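Local coordinates for S-adenosylmethionine:tRNA ribosyltransferase-isomerase (PDB 1VKY), which probably transfers and isomerises the ribose of S-adenosylmethionine onto the 7-aminomethyl group of preQ1-modified tRNA, giving epoxyqueuosine, at residues Val42-Thr47 against Ile59-Pro64; Gly65-Leu70 against Arg247-Arg252; Arg334-Phe337 against Gly341-Met344. All blocks are in the same frame, centred on the assembly; numbering follows the deposited sequence.

Contact 1: residues Val42-Thr47 against Ile59-Pro64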
loop_
_atom_site.group_PDB
_atom_site.type_symbol
_atom_site.label_atom_id
_atom_site.label_comp_id
_atom_site.label_asym_id
_atom_site.label_seq_id
_atom_site.Cartn_x
_atom_site.Cartn_y
_atom_site.Cartn_z
ATOM N N VAL B 42 0.031 -7.371 22.582
ATOM C CA VAL B 42 -1.049 -7.111 23.510
ATOM C C VAL B 42 -0.510 -6.384 24.729
ATOM O O VAL B 42 0.393 -6.884 25.414
ATOM C CB VAL B 42 -1.741 -8.422 23.935
ATOM C CG1 VAL B 42 -2.919 -8.136 24.822
ATOM C CG2 VAL B 42 -2.224 -9.211 22.690
ATOM N N LEU B 43 -1.137 -5.251 25.020
ATOM C CA LEU B 43 -0.835 -4.392 26.146
ATOM C C LEU B 43 -1.978 -4.424 27.175
ATOM O O LEU B 43 -3.121 -4.147 26.854
ATOM C CB LEU B 43 -0.635 -2.948 25.653
ATOM C CG LEU B 43 0.788 -2.583 25.184
ATOM C CD1 LEU B 43 1.277 -3.452 24.130
ATOM C CD2 LEU B 43 0.809 -1.166 24.747
ATOM N N HIS B 44 -1.630 -4.782 28.408
ATOM C CA HIS B 44 -2.575 -4.849 29.513
ATOM C C HIS B 44 -2.289 -3.646 30.406
ATOM O O HIS B 44 -1.315 -3.635 31.159
ATOM C CB HIS B 44 -2.384 -6.152 30.295
ATOM C CG HIS B 44 -2.597 -7.399 29.489
ATOM N ND1 HIS B 44 -3.803 -8.058 29.445
ATOM C CD2 HIS B 44 -1.747 -8.124 28.718
ATOM C CE1 HIS B 44 -3.691 -9.134 28.684
ATOM N NE2 HIS B 44 -2.452 -9.202 28.240
ATOM N N ARG B 45 -3.122 -2.627 30.322
ATOM C CA ARG B 45 -2.742 -1.344 30.937
ATOM C C ARG B 45 -2.604 -1.372 32.434
ATOM O O ARG B 45 -1.657 -0.819 32.949
ATOM C CB ARG B 45 -3.717 -0.238 30.568
ATOM C CG ARG B 45 -3.684 0.175 29.101
ATOM C CD ARG B 45 -4.855 1.055 28.758
ATOM N NE ARG B 45 -6.129 0.342 28.732
ATOM C CZ ARG B 45 -7.284 0.949 28.520
ATOM N NH1 ARG B 45 -8.398 0.256 28.490
ATOM N NH2 ARG B 45 -7.325 2.257 28.337
ATOM N N LYS B 46 -3.538 -1.991 33.137
ATOM C CA LYS B 46 -3.503 -1.972 34.601
ATOM C C LYS B 46 -2.358 -2.799 35.200
ATOM O O LYS B 46 -1.749 -2.420 36.204
ATOM C CB LYS B 46 -4.829 -2.443 35.167
ATOM C CG LYS B 46 -6.021 -1.506 34.856
ATOM C CD LYS B 46 -7.340 -2.294 34.951
ATOM C CE LYS B 46 -8.443 -1.565 35.748
ATOM N NZ LYS B 46 -9.495 -0.929 34.896
ATOM N N THR B 47 -2.059 -3.932 34.589
ATOM C CA THR B 47 -0.999 -4.779 35.089
ATOM C C THR B 47 0.333 -4.444 34.453
ATOM O O THR B 47 1.342 -4.874 34.950
ATOM C CB THR B 47 -1.312 -6.249 34.824
ATOM O OG1 THR B 47 -1.408 -6.463 33.424
ATOM C CG2 THR B 47 -2.669 -6.622 35.369
ATOM N N ILE B 59 -8.953 -13.702 19.596
ATOM C CA ILE B 59 -10.127 -14.329 20.189
ATOM C C ILE B 59 -9.937 -14.763 21.667
ATOM O O ILE B 59 -10.876 -14.781 22.447
ATOM C CB ILE B 59 -10.525 -15.535 19.321
ATOM C CG1 ILE B 59 -11.908 -16.073 19.712
ATOM C CG2 ILE B 59 -9.452 -16.621 19.364
ATOM C CD1 ILE B 59 -12.514 -16.935 18.610
ATOM N N GLU B 60 -8.712 -15.094 22.044
ATOM C CA GLU B 60 -8.384 -15.506 23.434
ATOM C C GLU B 60 -8.495 -14.355 24.465
ATOM O O GLU B 60 -8.326 -14.576 25.666
ATOM C CB GLU B 60 -6.961 -16.054 23.470
ATOM C CG GLU B 60 -6.800 -17.261 22.569
ATOM C CD GLU B 60 -5.385 -17.769 22.548
ATOM O OE1 GLU B 60 -4.600 -17.339 23.403
ATOM O OE2 GLU B 60 -5.058 -18.605 21.719
ATOM N N TYR B 61 -8.731 -13.123 23.976
ATOM C CA TYR B 61 -8.855 -11.944 24.810
ATOM C C TYR B 61 -10.279 -11.423 24.838
ATOM O O TYR B 61 -10.562 -10.484 25.542
ATOM C CB TYR B 61 -7.911 -10.840 24.299
ATOM C CG TYR B 61 -6.476 -11.259 24.422
ATOM C CD1 TYR B 61 -5.827 -11.848 23.358
ATOM C CD2 TYR B 61 -5.802 -11.162 25.647
ATOM C CE1 TYR B 61 -4.505 -12.270 23.458
ATOM C CE2 TYR B 61 -4.487 -11.591 25.777
ATOM C CZ TYR B 61 -3.837 -12.151 24.666
ATOM O OH TYR B 61 -2.532 -12.581 24.763
ATOM N N LEU B 62 -11.169 -12.033 24.070
ATOM C CA LEU B 62 -12.510 -11.524 23.908
ATOM C C LEU B 62 -13.456 -12.506 24.516
ATOM O O LEU B 62 -13.283 -13.705 24.418
ATOM C CB LEU B 62 -12.861 -11.271 22.424
ATOM C CG LEU B 62 -11.962 -10.219 21.722
ATOM C CD1 LEU B 62 -12.168 -10.170 20.200
ATOM C CD2 LEU B 62 -12.136 -8.858 22.340
ATOM N N GLU B 63 -14.475 -11.973 25.148
ATOM C CA GLU B 63 -15.486 -12.775 25.783
ATOM C C GLU B 63 -16.858 -12.581 25.136
ATOM O O GLU B 63 -17.076 -11.622 24.417
ATOM C CB GLU B 63 -15.522 -12.466 27.261
ATOM C CG GLU B 63 -15.715 -11.034 27.631
ATOM C CD GLU B 63 -15.421 -10.794 29.095
ATOM O OE1 GLU B 63 -14.213 -10.729 29.472
ATOM O OE2 GLU B 63 -16.410 -10.693 29.839
ATOM N N PRO B 64 -17.766 -13.522 25.357
ATOM C CA PRO B 64 -19.120 -13.407 24.841
ATOM C C PRO B 64 -19.740 -12.070 25.276
ATOM O O PRO B 64 -19.576 -11.632 26.422
ATOM C CB PRO B 64 -19.843 -14.603 25.491
ATOM C CG PRO B 64 -18.785 -15.583 25.798
ATOM C CD PRO B 64 -17.572 -14.781 26.112
#
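Val42 and His44 of strand 39-44, one strand in from the edge of the mixed sheet, meet Tyr61 of the 3-10 turn that follows edge strand 49-54; the segment leaving the β-hairpin 39-54 thus folds back against its first strand. Val42 and Tyr61 approach from opposite directions. The branch CG1 of Val42, set anti to the backbone N (chi1 -176°), makes a CH-pi contact over one face of the phenol, 4.2 Å from the Tyr61 ring centroid and displaced toward the rim. The other branch packs at the hydroxyl end, with Val42 CG2 3.9 Å from Tyr61 CZ. His44 crosses Tyr61 at about a right angle: the two rings meet rim to rim, His44 CE1 lying 3.9 Å from Tyr61 CE2 with the planes 52° apart, and neither ring lies over the face of the other. Across the contact the touch is van der Waals and CH-pi, while the polar ends converge elsewhere. His44 NE2 and Tyr61 OH both hydrogen-bond to OE1 of Glu51 on the partner strand of the hairpin, and the phenol oxygen also receives NE of Arg53; this shared carboxylate is likely to limit how both rings can turn. Beyond them Tyr61 touches Leu345 of strand 343-346 and the C-terminal Leu347, Leu62 packs on Leu199 of helix 193-202, and Leu43 on Phe322 and Ala326 of helix 320-332.

Contact 2: residues Gly65-Leu70 against Arg247-Arg252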
loop_
_atom_site.group_PDB
_atom_site.type_symbol
_atom_site.label_atom_id
_atom_site.label_comp_id
_atom_site.label_asym_id
_atom_site.label_seq_id
_atom_site.Cartn_x
_atom_site.Cartn_y
_atom_site.Cartn_z
ATOM N N GLY B 65 -20.371 -11.378 24.344
ATOM C CA GLY B 65 -20.955 -10.076 24.673
ATOM C C GLY B 65 -20.047 -8.869 24.422
ATOM O O GLY B 65 -20.540 -7.748 24.377
ATOM N N ASP B 66 -18.734 -9.052 24.266
ATOM C CA ASP B 66 -17.898 -7.915 23.870
ATOM C C ASP B 66 -18.354 -7.380 22.492
ATOM O O ASP B 66 -18.898 -8.138 21.679
ATOM C CB ASP B 66 -16.430 -8.302 23.806
ATOM C CG ASP B 66 -15.782 -8.414 25.168
ATOM O OD1 ASP B 66 -16.323 -7.853 26.172
ATOM O OD2 ASP B 66 -14.715 -9.058 25.302
ATOM N N LEU B 67 -18.094 -6.095 22.224
ATOM C CA LEU B 67 -18.519 -5.458 20.959
ATOM C C LEU B 67 -17.315 -4.921 20.213
ATOM O O LEU B 67 -16.598 -4.082 20.736
ATOM C CB LEU B 67 -19.517 -4.313 21.218
ATOM C CG LEU B 67 -20.097 -3.611 19.962
ATOM C CD1 LEU B 67 -21.123 -4.432 19.257
ATOM C CD2 LEU B 67 -20.730 -2.292 20.347
ATOM N N LEU B 68 -17.106 -5.420 18.993
ATOM C CA LEU B 68 -16.070 -4.931 18.106
ATOM C C LEU B 68 -16.699 -3.883 17.212
ATOM O O LEU B 68 -17.668 -4.163 16.519
ATOM C CB LEU B 68 -15.483 -6.061 17.234
ATOM C CG LEU B 68 -14.441 -6.944 17.946
ATOM C CD1 LEU B 68 -14.109 -8.222 17.141
ATOM C CD2 LEU B 68 -13.209 -6.213 18.163
ATOM N N VAL B 69 -16.181 -2.664 17.267
ATOM C CA VAL B 69 -16.706 -1.574 16.436
ATOM C C VAL B 69 -15.737 -1.235 15.350
ATOM O O VAL B 69 -14.588 -0.825 15.607
ATOM C CB VAL B 69 -17.015 -0.285 17.261
ATOM C CG1 VAL B 69 -17.774 0.752 16.384
ATOM C CG2 VAL B 69 -17.844 -0.620 18.465
ATOM N N LEU B 70 -16.205 -1.382 14.122
ATOM C CA LEU B 70 -15.354 -1.151 12.958
ATOM C C LEU B 70 -15.789 0.064 12.211
ATOM O O LEU B 70 -16.966 0.365 12.135
ATOM C CB LEU B 70 -15.477 -2.332 11.973
ATOM C CG LEU B 70 -15.060 -3.699 12.543
ATOM C CD1 LEU B 70 -15.834 -4.794 11.843
ATOM C CD2 LEU B 70 -13.630 -3.889 12.349
ATOM N N ARG B 247 -24.997 1.018 23.852
ATOM C CA ARG B 247 -25.748 1.112 25.102
ATOM C C ARG B 247 -25.999 -0.268 25.717
ATOM O O ARG B 247 -25.794 -0.476 26.903
ATOM C CB ARG B 247 -27.072 1.832 24.874
ATOM C CG ARG B 247 -27.854 1.970 26.171
ATOM C CD ARG B 247 -29.227 2.688 26.080
ATOM N NE ARG B 247 -29.996 2.355 24.878
ATOM C CZ ARG B 247 -30.631 1.202 24.665
ATOM N NH1 ARG B 247 -30.602 0.211 25.568
ATOM N NH2 ARG B 247 -31.285 1.040 23.515
ATOM N N GLU B 248 -26.392 -1.229 24.905
ATOM C CA GLU B 248 -26.581 -2.621 25.387
ATOM C C GLU B 248 -25.307 -3.287 25.930
ATOM O O GLU B 248 -25.345 -4.051 26.910
ATOM C CB GLU B 248 -27.143 -3.475 24.263
ATOM C CG GLU B 248 -28.582 -3.157 23.892
ATOM C CD GLU B 248 -29.017 -3.876 22.640
ATOM O OE1 GLU B 248 -28.155 -4.432 21.914
ATOM O OE2 GLU B 248 -30.227 -3.876 22.385
ATOM N N THR B 249 -24.180 -3.012 25.288
ATOM C CA THR B 249 -22.905 -3.573 25.710
ATOM C C THR B 249 -22.501 -3.033 27.087
ATOM O O THR B 249 -22.131 -3.784 27.983
ATOM C CB THR B 249 -21.841 -3.215 24.666
ATOM O OG1 THR B 249 -22.224 -3.750 23.402
ATOM C CG2 THR B 249 -20.547 -3.956 24.935
ATOM N N ARG B 250 -22.634 -1.730 27.246
ATOM C CA ARG B 250 -22.435 -1.056 28.525
ATOM C C ARG B 250 -23.365 -1.616 29.615
ATOM O O ARG B 250 -22.919 -1.950 30.711
ATOM C CB ARG B 250 -22.695 0.432 28.360
ATOM C CG ARG B 250 -21.505 1.243 27.876
ATOM C CD ARG B 250 -20.774 1.960 29.029
ATOM N NE ARG B 250 -19.515 2.591 28.614
ATOM C CZ ARG B 250 -18.449 1.904 28.231
ATOM N NH1 ARG B 250 -18.482 0.578 28.195
ATOM N NH2 ARG B 250 -17.362 2.535 27.883
ATOM N N GLU B 251 -24.649 -1.718 29.304
ATOM C CA GLU B 251 -25.620 -2.312 30.234
ATOM C C GLU B 251 -25.235 -3.717 30.657
ATOM O O GLU B 251 -25.367 -4.054 31.817
ATOM C CB GLU B 251 -27.016 -2.310 29.624
ATOM C CG GLU B 251 -27.568 -0.904 29.509
ATOM C CD GLU B 251 -28.892 -0.799 28.758
ATOM O OE1 GLU B 251 -29.435 0.343 28.726
ATOM O OE2 GLU B 251 -29.368 -1.826 28.197
ATOM N N ARG B 252 -24.754 -4.537 29.730
ATOM C CA ARG B 252 -24.307 -5.903 30.055
ATOM C C ARG B 252 -23.032 -5.935 30.853
ATOM O O ARG B 252 -22.653 -6.985 31.356
ATOM C CB ARG B 252 -24.047 -6.707 28.787
ATOM C CG ARG B 252 -25.277 -7.135 28.080
ATOM C CD ARG B 252 -24.996 -8.176 27.026
ATOM N NE ARG B 252 -23.954 -7.805 26.059
ATOM C CZ ARG B 252 -24.172 -7.065 24.979
ATOM N NH1 ARG B 252 -25.362 -6.544 24.734
ATOM N NH2 ARG B 252 -23.184 -6.806 24.146
#
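Arg252 of helix 240-252 reaches Gly65 at the entry to strand 67-75 and gives the backbone a single straight hydrogen bond: Arg252 NH2 to Gly65 O is 2.8 Å, with an N-H...O angle of 170°. The carbonyl oxygen lies in the guanidinium plane, and the donor arrives in the carbonyl plane on a lone pair. A bend at chi3 (-53°) folds the arginine back along its own helix, placing one guanidinium face over Thr249 CA. Beside this bond Thr249 and Leu67 cross at about a right angle. Thr249 OG1 lies 3.5 Å from Leu67 CB, and its methyl CG2 touches both Leu67 CB and the carbonyl oxygen of Gly65, 3.8 Å from Gly65 O. The second shell sets these groups: Thr249 OG1 hydrogen-bonds to the carbonyl of Lys245 one helical turn back, and Arg252 NE to Asn254 OD1. Gly65 has a positive phi of 92° at which a CB would press on the preceding carbonyl, and it would also come close to Arg252 NE. Further out, the backbone of Leu67 pairs with Arg255 and Val257, tying it to the strand that follows the helix. The helix thus holds the loop leading into the strand by one charged donor on a neutral carbonyl, toward the solvent side, whereas the buried threonine hydroxyl is satisfied within its own helix and offers Leu67 only packing.

Contact 3: residues Arg334-Phe337 against Gly341-Met344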
loop_
_atom_site.group_PDB
_atom_site.type_symbol
_atom_site.label_atom_id
_atom_site.label_comp_id
_atom_site.label_asym_id
_atom_site.label_seq_id
_atom_site.Cartn_x
_atom_site.Cartn_y
_atom_site.Cartn_z
ATOM N N ARG B 334 11.511 -6.541 15.848
ATOM C CA ARG B 334 11.413 -6.479 14.392
ATOM C C ARG B 334 9.966 -6.630 13.925
ATOM O O ARG B 334 9.669 -7.210 12.872
ATOM C CB ARG B 334 12.362 -7.528 13.747
ATOM C CG ARG B 334 13.823 -7.468 14.247
ATOM C CD ARG B 334 14.598 -6.236 13.833
ATOM N NE ARG B 334 14.771 -6.168 12.386
ATOM C CZ ARG B 334 15.271 -5.120 11.715
ATOM N NH1 ARG B 334 15.671 -4.018 12.338
ATOM N NH2 ARG B 334 15.361 -5.176 10.400
ATOM N N TYR B 335 9.029 -6.073 14.690
ATOM C CA TYR B 335 7.654 -5.990 14.197
ATOM C C TYR B 335 7.661 -5.144 12.926
ATOM O O TYR B 335 8.546 -4.279 12.728
ATOM C CB TYR B 335 6.721 -5.301 15.223
ATOM C CG TYR B 335 6.170 -6.197 16.298
ATOM C CD1 TYR B 335 7.002 -6.789 17.238
ATOM C CD2 TYR B 335 4.788 -6.452 16.386
ATOM C CE1 TYR B 335 6.474 -7.617 18.263
ATOM C CE2 TYR B 335 4.257 -7.261 17.399
ATOM C CZ TYR B 335 5.101 -7.850 18.330
ATOM O OH TYR B 335 4.519 -8.647 19.336
ATOM N N ARG B 336 6.619 -5.306 12.137
ATOM C CA ARG B 336 6.397 -4.443 10.994
ATOM C C ARG B 336 5.385 -3.349 11.311
ATOM O O ARG B 336 4.373 -3.595 12.016
ATOM C CB ARG B 336 5.911 -5.255 9.819
ATOM C CG ARG B 336 6.883 -6.343 9.338
ATOM C CD ARG B 336 6.217 -7.310 8.362
ATOM N NE ARG B 336 4.903 -7.711 8.876
ATOM C CZ ARG B 336 3.715 -7.517 8.287
ATOM N NH1 ARG B 336 3.604 -6.939 7.072
ATOM N NH2 ARG B 336 2.614 -7.930 8.941
ATOM N N PHE B 337 5.663 -2.161 10.765
ATOM C CA PHE B 337 4.988 -0.921 11.117
ATOM C C PHE B 337 4.190 -0.338 9.962
ATOM O O PHE B 337 4.381 -0.674 8.792
ATOM C CB PHE B 337 6.006 0.110 11.578
ATOM C CG PHE B 337 6.595 -0.182 12.917
ATOM C CD1 PHE B 337 7.421 -1.258 13.102
ATOM C CD2 PHE B 337 6.389 0.676 13.968
ATOM C CE1 PHE B 337 7.971 -1.516 14.318
ATOM C CE2 PHE B 337 6.945 0.414 15.212
ATOM C CZ PHE B 337 7.723 -0.676 15.379
ATOM N N GLY B 341 1.526 -3.306 8.170
ATOM C CA GLY B 341 2.281 -3.998 9.217
ATOM C C GLY B 341 1.446 -4.735 10.231
ATOM O O GLY B 341 0.324 -5.147 9.970
ATOM N N ASP B 342 2.017 -4.873 11.414
ATOM C CA ASP B 342 1.442 -5.684 12.445
ATOM C C ASP B 342 0.408 -4.851 13.255
ATOM O O ASP B 342 0.151 -3.680 12.944
ATOM C CB ASP B 342 2.556 -6.223 13.346
ATOM C CG ASP B 342 3.444 -7.191 12.619
ATOM O OD1 ASP B 342 2.900 -8.037 11.891
ATOM O OD2 ASP B 342 4.677 -7.173 12.733
ATOM N N ALA B 343 -0.172 -5.479 14.265
ATOM C CA ALA B 343 -1.198 -4.855 15.103
ATOM C C ALA B 343 -0.868 -4.873 16.606
ATOM O O ALA B 343 -0.057 -5.663 17.077
ATOM C CB ALA B 343 -2.496 -5.529 14.902
ATOM N N MET B 344 -1.554 -3.982 17.328
ATOM C CA MET B 344 -1.524 -3.866 18.794
ATOM C C MET B 344 -2.971 -3.918 19.314
ATOM O O MET B 344 -3.864 -3.277 18.727
ATOM C CB MET B 344 -0.894 -2.524 19.151
ATOM C CG MET B 344 -0.839 -2.206 20.606
ATOM S SD MET B 344 -0.030 -0.621 20.877
ATOM C CE MET B 344 1.733 -1.102 20.834
HETATM O O HOH W 1 0.337 -7.511 7.557
#
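A buried polar contact closes the loop between helix 320-332, which ends in a Schellman motif, and strand 343-346, the last strand of the chain. Asp342 and the backbone of Arg336 exchange two nearly straight bonds: Arg336 N donates to Asp342 OD2 at 2.8 Å, and the backbone N of Asp342 donates to Arg336 O at 2.7 Å. The other carboxylate oxygen takes a salt bridge, Arg336 NH2 to Asp342 OD1 at 3.0 Å. The guanidinium and carboxylate planes stand 77° apart, and the arginine NH2 meets OD1 from above the carboxylate plane; a bend at chi3 (-46°) brings it over Gly341, whose CA lies against one guanidinium face. An alanine in place of Asp342 is likely to leave Arg336 N without its acceptor and the guanidinium without its charged mate, and to cost Arg39 N its bond to OD1. At Gly341 any CB would clash with Arg336 O. The Tyr335 ring, its hydroxyl bonded to His52, lies almost perpendicular to the carboxylate, with Tyr335 CD2 3.7 Å from Asp342 OD2. At the edge of the guanidinium, a water accepts from Arg336 NH2 at 2.7 Å.

How the contacts relate
All three contacts reach the same mixed sheet from different places. Contact 3 is the most buried and the most polar, its carboxylate and backbone bonds fixing the turn into strand 343-346. Contacts 1 and 2 are partly buried: contact 1 relies on apolar and aromatic packing, contact 2 on packing beside one hydrogen bond from a solvent-exposed arginine. Strands 39-44 and 343-346 are neighbours, so contacts 1 and 3 meet, Leu43 CD2 lying 4.0 Å from Met344 SD. Contact 1 runs on along the chain into contact 2, and its Leu62 CD1 packs 4.1 Å from Leu68 CD1 of contact 2. Contacts 2 and 3 do not touch, their nearest atoms being about 10 Å apart.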